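Long-range contacts in beta-glucosidase (Chaetomella raphigera, PDB 6JXG), which probably hydrolyses terminal, non-reducing beta-D-glucosyl residues with release of beta-D-glucose, as a secreted family 3 glycoside hydrolase of cellulose breakdown: residues 482-490 and 531-540; 648-656 and 666-676. All coordinates share one frame; numbering follows the deposited sequence.

Contact 1. Residues 482-490 and 531-540; sequences NSVGPLILE and YTIAKQASDY
Pro486 is the bump that meets the flat side of Tyr531: its CD sits 3.7 Å above the ring centroid of Tyr531 and only 2° off the ring normal, a CH-pi contact over the middle of the face. Pro486 CG lies over the CD1 side of the same ring, while Pro486 CB reaches past it into a second hollow, where it stands 3.4 Å from Tyr540 OH. The floor of that hollow is fixed in place, because Tyr540 OH gives a hydrogen bond to Thr532 O (2.6 Å) and takes one from Ala534 N. One proline thus wedges between two tyrosines of 531-540. Tyr531 CG lies between the backbone N and the carbonyl carbon (chi1 44°), which swings the ring toward Gly485 and Pro486, and its hydroxyl shares a water with Ser483 O as well as bonding to Trp503.

The setting is the C-terminal domain of a family 3 glycoside hydrolase: 482-490 runs off the end of strand 477-483, inside a mixed, mainly parallel six-stranded sheet, and 531-540 is the loop laid across that exit.

Further along, Ile488 supplies the next bump. Ile488 CD1 enters the curve of the chain at 534-537, 3.3 Å from Ala534 O, and also approaches the edge of the Tyr540 ring; CG2, anti to the backbone N, rests against Lys535 O. From the other segment Ile533 CG2 pushes back against Leu487 O (3.1 Å), with Leu489 CG beside it. At the far end the bent chain of Glu490 crosses Lys535, with OE2 salt-bridged to Arg570. A water joins Glu490 OE1, Leu489 N and Ala534 O, donating 2.8 Å to the last.

Contact 2. Residues 648-656 and 666-676; sequences KQLRGFDKI and VTFNLRRKDLS
Arg651 reaches over to the turn at Asp674 from one of two antiparallel-running edge strands of the fibronectin type III-like domain. Strands 649-656 and 666-671 belong to the two different sheets of this beta sandwich, and their short axes run at 151° to one another. A classic beta bulge opposite Leu634 involves Arg651 and Gly652.

Packing is close around Gly652, where the lack of a side chain lets Phe668 lie against the backbone: Phe668 CD1 comes within 3.6 Å of Phe653 N. Beside it, Leu670 CD2 touches both Arg651 O and Arg651 CB. Toward the other end of the strands the contact is apolar, Ile656 CG2 meeting Val666 CG1 at 3.8 Å as the two side chains cross at about a right angle. Between them Asp654 has CG anti to its backbone N (chi1 -171°), which carries OD2 across to accept Thr667 N at 2.9 Å, on the anti side of the carboxylate.

Away from this packing, water fills in: one molecule links Arg651 O to Asn669 O, and another stands beside the direct Arg651-Asp674 bond, on Arg651 NH2, Asp674 O and Ser676 O. The turn is itself stiffened by Arg671, which grips the carboxylate of Asp674 side-on through NE and NH2 and holds Asp188 with NH1; Trp184 of helix 184-191 packs beside both Arg651 and Asp674. The bend of the Arg651 chain at chi2 places Arg651 NE to donate a hydrogen bond to Asp674 O (2.9 Å, N-H...O 148°), the oxygen near the guanidinium plane and the face of that group over Gln649 CB.

Read from the N terminus, the chain first passes the family 3 N-terminal domain and then enters the C-terminal domain, where contact 1 closes a loop with 40 residues between 482-490 and 531-540; strand 498-503 and helix 511-519 lie within it. Contact 2 opens only later and closes a much shorter span of nine residues in the fibronectin type III-like domain, joining edge strands of its two sheets. The loops therefore follow in series, neither nested nor crossed. The centres of the two contacts lie about 26 Å apart and their nearest atoms about 10 Å. Helix 559-564 bridges them, touching Thr532 of contact 1 and hydrogen-bonding Gln649 and Leu650 of contact 2.

Contact 1. Residues 482-490 and 531-540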
loop_
_atom_site.group_PDB
_atom_site.type_symbol
_atom_site.label_atom_id
_atom_site.label_comp_id
_atom_site.label_asym_id
_atom_site.label_seq_id
_atom_site.Cartn_x
_atom_site.Cartn_y
_atom_site.Cartn_z
ATOM N N ASN A 482 15.096 -8.338 -4.021
ATOM C CA ASN A 482 14.338 -7.077 -4.009
ATOM C C ASN A 482 13.203 -7.194 -5.042
ATOM O O ASN A 482 13.437 -7.039 -6.238
ATOM C CB ASN A 482 15.281 -5.897 -4.300
ATOM C CG ASN A 482 16.185 -5.571 -3.154
ATOM O OD1 ASN A 482 15.752 -4.988 -2.095
ATOM N ND2 ASN A 482 17.442 -5.936 -3.291
ATOM N N SER A 483 11.955 -7.455 -4.583
ATOM C CA SER A 483 10.849 -7.681 -5.471
ATOM C C SER A 483 9.608 -6.946 -5.046
ATOM O O SER A 483 9.323 -6.810 -3.850
ATOM C CB SER A 483 10.495 -9.177 -5.496
ATOM O OG SER A 483 9.312 -9.494 -6.226
ATOM N N VAL A 484 8.882 -6.493 -6.066
ATOM C CA VAL A 484 7.575 -5.833 -5.929
ATOM C C VAL A 484 6.463 -6.727 -5.484
ATOM O O VAL A 484 5.390 -6.236 -5.118
ATOM C CB VAL A 484 7.162 -5.132 -7.234
ATOM C CG1 VAL A 484 8.169 -4.047 -7.536
ATOM C CG2 VAL A 484 7.085 -6.110 -8.436
ATOM N N GLY A 485 6.668 -8.059 -5.525
ATOM C CA GLY A 485 5.612 -8.964 -5.170
ATOM C C GLY A 485 6.038 -10.398 -5.194
ATOM O O GLY A 485 7.193 -10.661 -5.467
ATOM N N PRO A 486 5.100 -11.309 -4.961
ATOM C CA PRO A 486 5.391 -12.742 -4.928
ATOM C C PRO A 486 6.193 -13.198 -6.132
ATOM O O PRO A 486 6.003 -12.722 -7.284
ATOM C CB PRO A 486 3.994 -13.388 -4.976
ATOM C CG PRO A 486 3.044 -12.345 -4.544
ATOM C CD PRO A 486 3.656 -11.032 -4.824
ATOM N N LEU A 487 7.072 -14.140 -5.868
ATOM C CA LEU A 487 7.810 -14.845 -6.867
ATOM C C LEU A 487 7.755 -16.365 -6.499
ATOM O O LEU A 487 7.694 -16.727 -5.341
ATOM C CB LEU A 487 9.264 -14.402 -6.923
ATOM C CG LEU A 487 9.543 -12.980 -7.333
ATOM C CD1 LEU A 487 10.958 -12.601 -7.083
ATOM C CD2 LEU A 487 9.206 -12.947 -8.832
ATOM N N ILE A 488 7.877 -17.211 -7.509
ATOM C CA ILE A 488 7.998 -18.648 -7.291
ATOM C C ILE A 488 9.504 -18.887 -7.104
ATOM O O ILE A 488 10.311 -18.553 -7.952
ATOM C CB ILE A 488 7.428 -19.438 -8.494
ATOM C CG1 ILE A 488 5.992 -19.008 -8.821
ATOM C CG2 ILE A 488 7.580 -20.956 -8.291
ATOM C CD1 ILE A 488 4.964 -19.244 -7.717
ATOM N N LEU A 489 9.846 -19.474 -5.979
ATOM C CA LEU A 489 11.204 -19.624 -5.553
ATOM C C LEU A 489 11.660 -21.095 -5.591
ATOM O O LEU A 489 12.782 -21.372 -5.181
ATOM C CB LEU A 489 11.379 -19.079 -4.161
ATOM C CG LEU A 489 11.000 -17.612 -3.962
ATOM C CD1 LEU A 489 11.273 -17.144 -2.533
ATOM C CD2 LEU A 489 11.831 -16.806 -4.927
ATOM N N GLU A 490 10.821 -21.985 -6.121
ATOM C CA GLU A 490 11.106 -23.422 -6.109
ATOM C C GLU A 490 12.471 -23.747 -6.752
ATOM O O GLU A 490 13.234 -24.513 -6.211
ATOM C CB GLU A 490 10.013 -24.209 -6.836
ATOM C CG GLU A 490 8.646 -24.089 -6.188
ATOM C CD GLU A 490 8.645 -24.508 -4.731
ATOM O OE1 GLU A 490 8.513 -23.666 -3.824
ATOM O OE2 GLU A 490 8.830 -25.704 -4.477
ATOM N N TYR A 531 1.721 -11.227 1.592
ATOM C CA TYR A 531 1.090 -12.041 0.552
ATOM C C TYR A 531 1.667 -13.441 0.579
ATOM O O TYR A 531 2.577 -13.730 1.357
ATOM C CB TYR A 531 1.274 -11.380 -0.803
ATOM C CG TYR A 531 2.682 -10.842 -1.022
ATOM C CD1 TYR A 531 3.780 -11.679 -1.002
ATOM C CD2 TYR A 531 2.902 -9.467 -1.266
ATOM C CE1 TYR A 531 5.041 -11.194 -1.187
ATOM C CE2 TYR A 531 4.180 -8.989 -1.459
ATOM C CZ TYR A 531 5.238 -9.862 -1.407
ATOM O OH TYR A 531 6.497 -9.351 -1.624
ATOM N N THR A 532 1.054 -14.334 -0.166
ATOM C CA THR A 532 1.487 -15.721 -0.189
ATOM C C THR A 532 2.469 -15.968 -1.275
ATOM O O THR A 532 2.272 -15.431 -2.389
ATOM C CB THR A 532 0.273 -16.657 -0.398
ATOM O OG1 THR A 532 -0.665 -16.491 0.629
ATOM C CG2 THR A 532 0.652 -18.148 -0.448
ATOM N N ILE A 533 3.526 -16.770 -0.975
ATOM C CA ILE A 533 4.479 -17.255 -1.958
ATOM C C ILE A 533 4.146 -18.741 -2.209
ATOM O O ILE A 533 4.357 -19.627 -1.355
ATOM C CB ILE A 533 5.942 -17.060 -1.522
ATOM C CG1 ILE A 533 6.237 -15.569 -1.377
ATOM C CG2 ILE A 533 6.944 -17.747 -2.478
ATOM C CD1 ILE A 533 7.658 -15.246 -1.055
ATOM N N ALA A 534 3.540 -18.974 -3.377
ATOM C CA ALA A 534 3.086 -20.310 -3.793
ATOM C C ALA A 534 4.244 -21.135 -4.365
ATOM O O ALA A 534 5.348 -20.617 -4.697
ATOM C CB ALA A 534 2.055 -20.155 -4.826
ATOM N N LYS A 535 3.981 -22.420 -4.508
ATOM C CA LYS A 535 4.920 -23.332 -5.142
ATOM C C LYS A 535 4.818 -23.328 -6.678
ATOM O O LYS A 535 5.810 -23.651 -7.357
ATOM C CB LYS A 535 4.710 -24.764 -4.649
ATOM C CG LYS A 535 4.858 -24.925 -3.154
ATOM C CD LYS A 535 4.964 -26.383 -2.825
ATOM C CE LYS A 535 4.686 -26.617 -1.377
ATOM N NZ LYS A 535 4.667 -28.125 -1.251
ATOM N N GLN A 536 3.678 -22.930 -7.194
ATOM C CA GLN A 536 3.474 -22.646 -8.591
ATOM C C GLN A 536 2.436 -21.538 -8.794
ATOM O O GLN A 536 1.476 -21.388 -8.026
ATOM C CB GLN A 536 3.004 -23.908 -9.326
ATOM C CG GLN A 536 1.623 -24.399 -8.983
ATOM C CD GLN A 536 1.349 -25.881 -9.362
ATOM O OE1 GLN A 536 0.453 -26.497 -8.839
ATOM N NE2 GLN A 536 2.082 -26.402 -10.245
ATOM N N ALA A 537 2.572 -20.804 -9.893
ATOM C CA ALA A 537 1.700 -19.676 -10.189
ATOM C C ALA A 537 0.202 -20.019 -10.289
ATOM O O ALA A 537 -0.655 -19.219 -9.865
ATOM C CB ALA A 537 2.194 -18.928 -11.479
ATOM N N SER A 538 -0.146 -21.231 -10.768
ATOM C CA SER A 538 -1.580 -21.586 -10.915
ATOM C C SER A 538 -2.314 -21.756 -9.567
ATOM O O SER A 538 -3.514 -21.678 -9.514
ATOM C CB SER A 538 -1.714 -22.889 -11.768
ATOM O OG SER A 538 -1.009 -23.935 -11.127
ATOM N N ASP A 539 -1.568 -21.992 -8.486
ATOM C CA ASP A 539 -2.083 -22.084 -7.137
ATOM C C ASP A 539 -2.791 -20.802 -6.643
ATOM O O ASP A 539 -3.634 -20.890 -5.752
ATOM C CB ASP A 539 -0.957 -22.425 -6.137
ATOM C CG ASP A 539 -0.467 -23.915 -6.242
ATOM O OD1 ASP A 539 -1.136 -24.744 -6.933
ATOM O OD2 ASP A 539 0.548 -24.220 -5.578
ATOM N N TYR A 540 -2.426 -19.621 -7.154
ATOM C CA TYR A 540 -3.127 -18.359 -6.668
ATOM C C TYR A 540 -4.583 -18.358 -7.090
ATOM O O TYR A 540 -5.435 -17.752 -6.415
ATOM C CB TYR A 540 -2.459 -17.056 -7.127
ATOM C CG TYR A 540 -1.153 -16.869 -6.518
ATOM C CD1 TYR A 540 -1.034 -16.243 -5.283
ATOM C CD2 TYR A 540 -0.025 -17.299 -7.146
ATOM C CE1 TYR A 540 0.191 -16.068 -4.712
ATOM C CE2 TYR A 540 1.233 -17.144 -6.562
ATOM C CZ TYR A 540 1.344 -16.575 -5.338
ATOM O OH TYR A 540 2.559 -16.436 -4.737
HETATM O O HOH W 1 7.130 -6.752 -2.096
HETATM O O HOH W 2 8.076 -20.995 -4.182
#

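Contact 2. Residues 648-656 and 666-676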
loop_
_atom_site.group_PDB
_atom_site.type_symbol
_atom_site.label_atom_id
_atom_site.label_comp_id
_atom_site.label_asym_id
_atom_site.label_seq_id
_atom_site.Cartn_x
_atom_site.Cartn_y
_atom_site.Cartn_z
ATOM N N LYS A 648 -10.135 -18.803 7.754
ATOM C CA LYS A 648 -9.391 -17.938 8.672
ATOM C C LYS A 648 -9.324 -16.546 8.012
ATOM O O LYS A 648 -8.995 -16.395 6.796
ATOM C CB LYS A 648 -7.915 -18.433 8.811
ATOM C CG LYS A 648 -7.630 -19.508 9.869
ATOM C CD LYS A 648 -6.167 -19.988 9.880
ATOM C CE LYS A 648 -5.887 -20.856 8.646
ATOM N NZ LYS A 648 -4.668 -21.680 8.547
ATOM N N GLN A 649 -9.593 -15.509 8.785
ATOM C CA GLN A 649 -9.441 -14.129 8.261
ATOM C C GLN A 649 -8.711 -13.313 9.301
ATOM O O GLN A 649 -9.126 -13.285 10.478
ATOM C CB GLN A 649 -10.812 -13.527 8.094
ATOM C CG GLN A 649 -11.547 -14.116 6.923
ATOM C CD GLN A 649 -12.762 -13.319 6.587
ATOM O OE1 GLN A 649 -12.705 -12.405 5.779
ATOM N NE2 GLN A 649 -13.863 -13.636 7.210
ATOM N N LEU A 650 -7.650 -12.627 8.890
ATOM C CA LEU A 650 -6.876 -11.834 9.798
ATOM C C LEU A 650 -7.764 -10.791 10.404
ATOM O O LEU A 650 -8.426 -10.088 9.649
ATOM C CB LEU A 650 -5.744 -11.116 9.058
ATOM C CG LEU A 650 -4.751 -10.418 9.960
ATOM C CD1 LEU A 650 -3.864 -11.290 10.814
ATOM C CD2 LEU A 650 -3.936 -9.324 9.259
ATOM N N ARG A 651 -7.807 -10.719 11.736
ATOM C CA ARG A 651 -8.539 -9.657 12.440
ATOM C C ARG A 651 -7.788 -8.988 13.571
ATOM O O ARG A 651 -8.375 -8.196 14.370
ATOM C CB ARG A 651 -9.924 -10.179 12.916
ATOM C CG ARG A 651 -10.851 -10.649 11.815
ATOM C CD ARG A 651 -11.298 -9.539 10.865
ATOM N NE ARG A 651 -12.480 -9.864 10.097
ATOM C CZ ARG A 651 -12.610 -9.809 8.778
ATOM N NH1 ARG A 651 -11.596 -9.439 7.983
ATOM N NH2 ARG A 651 -13.754 -10.126 8.244
ATOM N N GLY A 652 -6.486 -9.214 13.634
ATOM C CA GLY A 652 -5.667 -8.556 14.654
ATOM C C GLY A 652 -4.198 -8.859 14.424
ATOM O O GLY A 652 -3.865 -9.907 13.908
ATOM N N PHE A 653 -3.346 -7.925 14.788
ATOM C CA PHE A 653 -1.921 -8.181 14.824
ATOM C C PHE A 653 -1.301 -7.238 15.785
ATOM O O PHE A 653 -1.823 -6.117 15.990
ATOM C CB PHE A 653 -1.284 -8.082 13.418
ATOM C CG PHE A 653 -1.469 -6.745 12.730
ATOM C CD1 PHE A 653 -2.612 -6.473 12.003
ATOM C CD2 PHE A 653 -0.488 -5.770 12.803
ATOM C CE1 PHE A 653 -2.787 -5.241 11.417
ATOM C CE2 PHE A 653 -0.615 -4.546 12.181
ATOM C CZ PHE A 653 -1.770 -4.276 11.436
ATOM N N ASP A 654 -0.196 -7.625 16.370
ATOM C CA ASP A 654 0.461 -6.794 17.391
ATOM C C ASP A 654 1.937 -7.176 17.403
ATOM O O ASP A 654 2.279 -8.334 17.528
ATOM C CB ASP A 654 -0.216 -7.044 18.767
ATOM C CG ASP A 654 0.243 -6.064 19.856
ATOM O OD1 ASP A 654 0.852 -5.000 19.477
ATOM O OD2 ASP A 654 0.017 -6.374 21.064
ATOM N N LYS A 655 2.840 -6.204 17.290
ATOM C CA LYS A 655 4.243 -6.504 17.126
ATOM C C LYS A 655 4.952 -6.227 18.468
ATOM O O LYS A 655 4.840 -5.106 18.979
ATOM C CB LYS A 655 4.814 -5.638 15.992
ATOM C CG LYS A 655 6.265 -6.003 15.574
ATOM C CD LYS A 655 6.667 -5.348 14.281
ATOM C CE LYS A 655 7.869 -6.025 13.621
ATOM N NZ LYS A 655 8.286 -5.353 12.367
ATOM N N ILE A 656 5.669 -7.203 19.010
ATOM C CA ILE A 656 6.277 -7.070 20.327
ATOM C C ILE A 656 7.752 -7.347 20.281
ATOM O O ILE A 656 8.224 -8.310 19.694
ATOM C CB ILE A 656 5.580 -7.990 21.354
ATOM C CG1 ILE A 656 6.104 -7.772 22.756
ATOM C CG2 ILE A 656 5.635 -9.453 20.964
ATOM C CD1 ILE A 656 5.242 -8.422 23.832
ATOM N N VAL A 666 0.543 -9.565 24.108
ATOM C CA VAL A 666 -0.037 -9.027 22.861
ATOM C C VAL A 666 -1.516 -8.912 23.010
ATOM O O VAL A 666 -2.114 -9.695 23.672
ATOM C CB VAL A 666 0.394 -9.829 21.597
ATOM C CG1 VAL A 666 1.868 -9.680 21.459
ATOM C CG2 VAL A 666 -0.007 -11.273 21.672
ATOM N N THR A 667 -2.090 -7.901 22.370
ATOM C CA THR A 667 -3.493 -7.547 22.553
ATOM C C THR A 667 -4.122 -7.290 21.228
ATOM O O THR A 667 -3.523 -6.574 20.393
ATOM C CB THR A 667 -3.572 -6.306 23.446
ATOM O OG1 THR A 667 -3.126 -6.703 24.751
ATOM C CG2 THR A 667 -4.936 -5.754 23.507
ATOM N N PHE A 668 -5.290 -7.888 21.010
ATOM C CA PHE A 668 -6.031 -7.676 19.775
ATOM C C PHE A 668 -7.410 -7.152 20.146
ATOM O O PHE A 668 -8.178 -7.909 20.700
ATOM C CB PHE A 668 -6.188 -8.989 18.947
ATOM C CG PHE A 668 -4.912 -9.786 18.842
ATOM C CD1 PHE A 668 -3.837 -9.307 18.055
ATOM C CD2 PHE A 668 -4.722 -10.924 19.597
ATOM C CE1 PHE A 668 -2.650 -10.048 17.910
ATOM C CE2 PHE A 668 -3.482 -11.628 19.521
ATOM C CZ PHE A 668 -2.454 -11.198 18.654
ATOM N N ASN A 669 -7.715 -5.897 19.795
ATOM C CA ASN A 669 -9.069 -5.335 19.990
ATOM C C ASN A 669 -9.936 -5.478 18.745
ATOM O O ASN A 669 -9.534 -5.076 17.626
ATOM C CB ASN A 669 -8.930 -3.880 20.411
ATOM C CG ASN A 669 -8.211 -3.734 21.722
ATOM O OD1 ASN A 669 -8.571 -4.389 22.720
ATOM N ND2 ASN A 669 -7.166 -2.914 21.737
ATOM N N LEU A 670 -11.088 -6.110 18.925
ATOM C CA LEU A 670 -11.959 -6.467 17.842
ATOM C C LEU A 670 -13.144 -5.506 17.737
ATOM O O LEU A 670 -13.863 -5.226 18.736
ATOM C CB LEU A 670 -12.493 -7.900 17.992
ATOM C CG LEU A 670 -11.442 -8.978 17.896
ATOM C CD1 LEU A 670 -11.997 -10.299 18.466
ATOM C CD2 LEU A 670 -11.047 -9.168 16.435
ATOM N N ARG A 671 -13.306 -4.958 16.547
ATOM C CA ARG A 671 -14.471 -4.131 16.251
ATOM C C ARG A 671 -15.655 -5.043 15.957
ATOM O O ARG A 671 -15.481 -6.172 15.516
ATOM C CB ARG A 671 -14.185 -3.257 15.017
ATOM C CG ARG A 671 -13.081 -2.220 15.196
ATOM C CD ARG A 671 -12.667 -1.654 13.864
ATOM N NE ARG A 671 -12.135 -2.713 12.980
ATOM C CZ ARG A 671 -11.679 -2.449 11.769
ATOM N NH1 ARG A 671 -11.643 -1.197 11.308
ATOM N NH2 ARG A 671 -11.297 -3.433 11.010
ATOM N N ARG A 672 -16.859 -4.558 16.115
ATOM C CA ARG A 672 -18.003 -5.332 15.704
ATOM C C ARG A 672 -17.887 -5.801 14.268
ATOM O O ARG A 672 -18.228 -6.933 13.940
ATOM C CB ARG A 672 -19.313 -4.483 15.911
ATOM C CG ARG A 672 -20.569 -5.180 15.425
ATOM C CD ARG A 672 -21.918 -4.723 16.089
ATOM N NE ARG A 672 -21.716 -3.557 16.881
ATOM C CZ ARG A 672 -21.833 -3.384 18.181
ATOM N NH1 ARG A 672 -22.309 -4.254 19.029
ATOM N NH2 ARG A 672 -21.483 -2.209 18.613
ATOM N N LYS A 673 -17.414 -4.912 13.370
ATOM C CA LYS A 673 -17.227 -5.243 11.956
ATOM C C LYS A 673 -16.292 -6.428 11.759
ATOM O O LYS A 673 -16.450 -7.174 10.822
ATOM C CB LYS A 673 -16.675 -4.026 11.179
ATOM C CG LYS A 673 -16.849 -4.200 9.693
ATOM C CD LYS A 673 -16.369 -2.940 8.920
ATOM C CE LYS A 673 -16.659 -3.028 7.445
ATOM N NZ LYS A 673 -16.204 -1.849 6.643
ATOM N N ASP A 674 -15.327 -6.577 12.641
ATOM C CA ASP A 674 -14.324 -7.632 12.502
ATOM C C ASP A 674 -14.939 -9.020 12.705
ATOM O O ASP A 674 -14.356 -10.026 12.264
ATOM C CB ASP A 674 -13.200 -7.404 13.504
ATOM C CG ASP A 674 -12.365 -6.186 13.171
ATOM O OD1 ASP A 674 -12.173 -6.011 11.947
ATOM O OD2 ASP A 674 -11.950 -5.415 14.107
ATOM N N LEU A 675 -16.107 -9.026 13.348
ATOM C CA LEU A 675 -16.858 -10.223 13.671
ATOM C C LEU A 675 -18.146 -10.343 12.881
ATOM O O LEU A 675 -19.001 -11.175 13.220
ATOM C CB LEU A 675 -17.194 -10.244 15.163
ATOM C CG LEU A 675 -15.979 -10.226 16.080
ATOM C CD1 LEU A 675 -16.420 -9.981 17.506
ATOM C CD2 LEU A 675 -15.166 -11.504 15.996
ATOM N N SER A 676 -18.217 -9.658 11.742
ATOM C CA SER A 676 -19.410 -9.608 10.917
ATOM C C SER A 676 -19.164 -10.109 9.522
ATOM O O SER A 676 -17.999 -10.364 9.064
ATOM C CB SER A 676 -19.897 -8.159 10.806
ATOM O OG SER A 676 -20.219 -7.663 12.079
HETATM O O HOH W 3 -7.549 -6.884 16.661
HETATM O O HOH W 4 -15.650 -11.274 9.954
#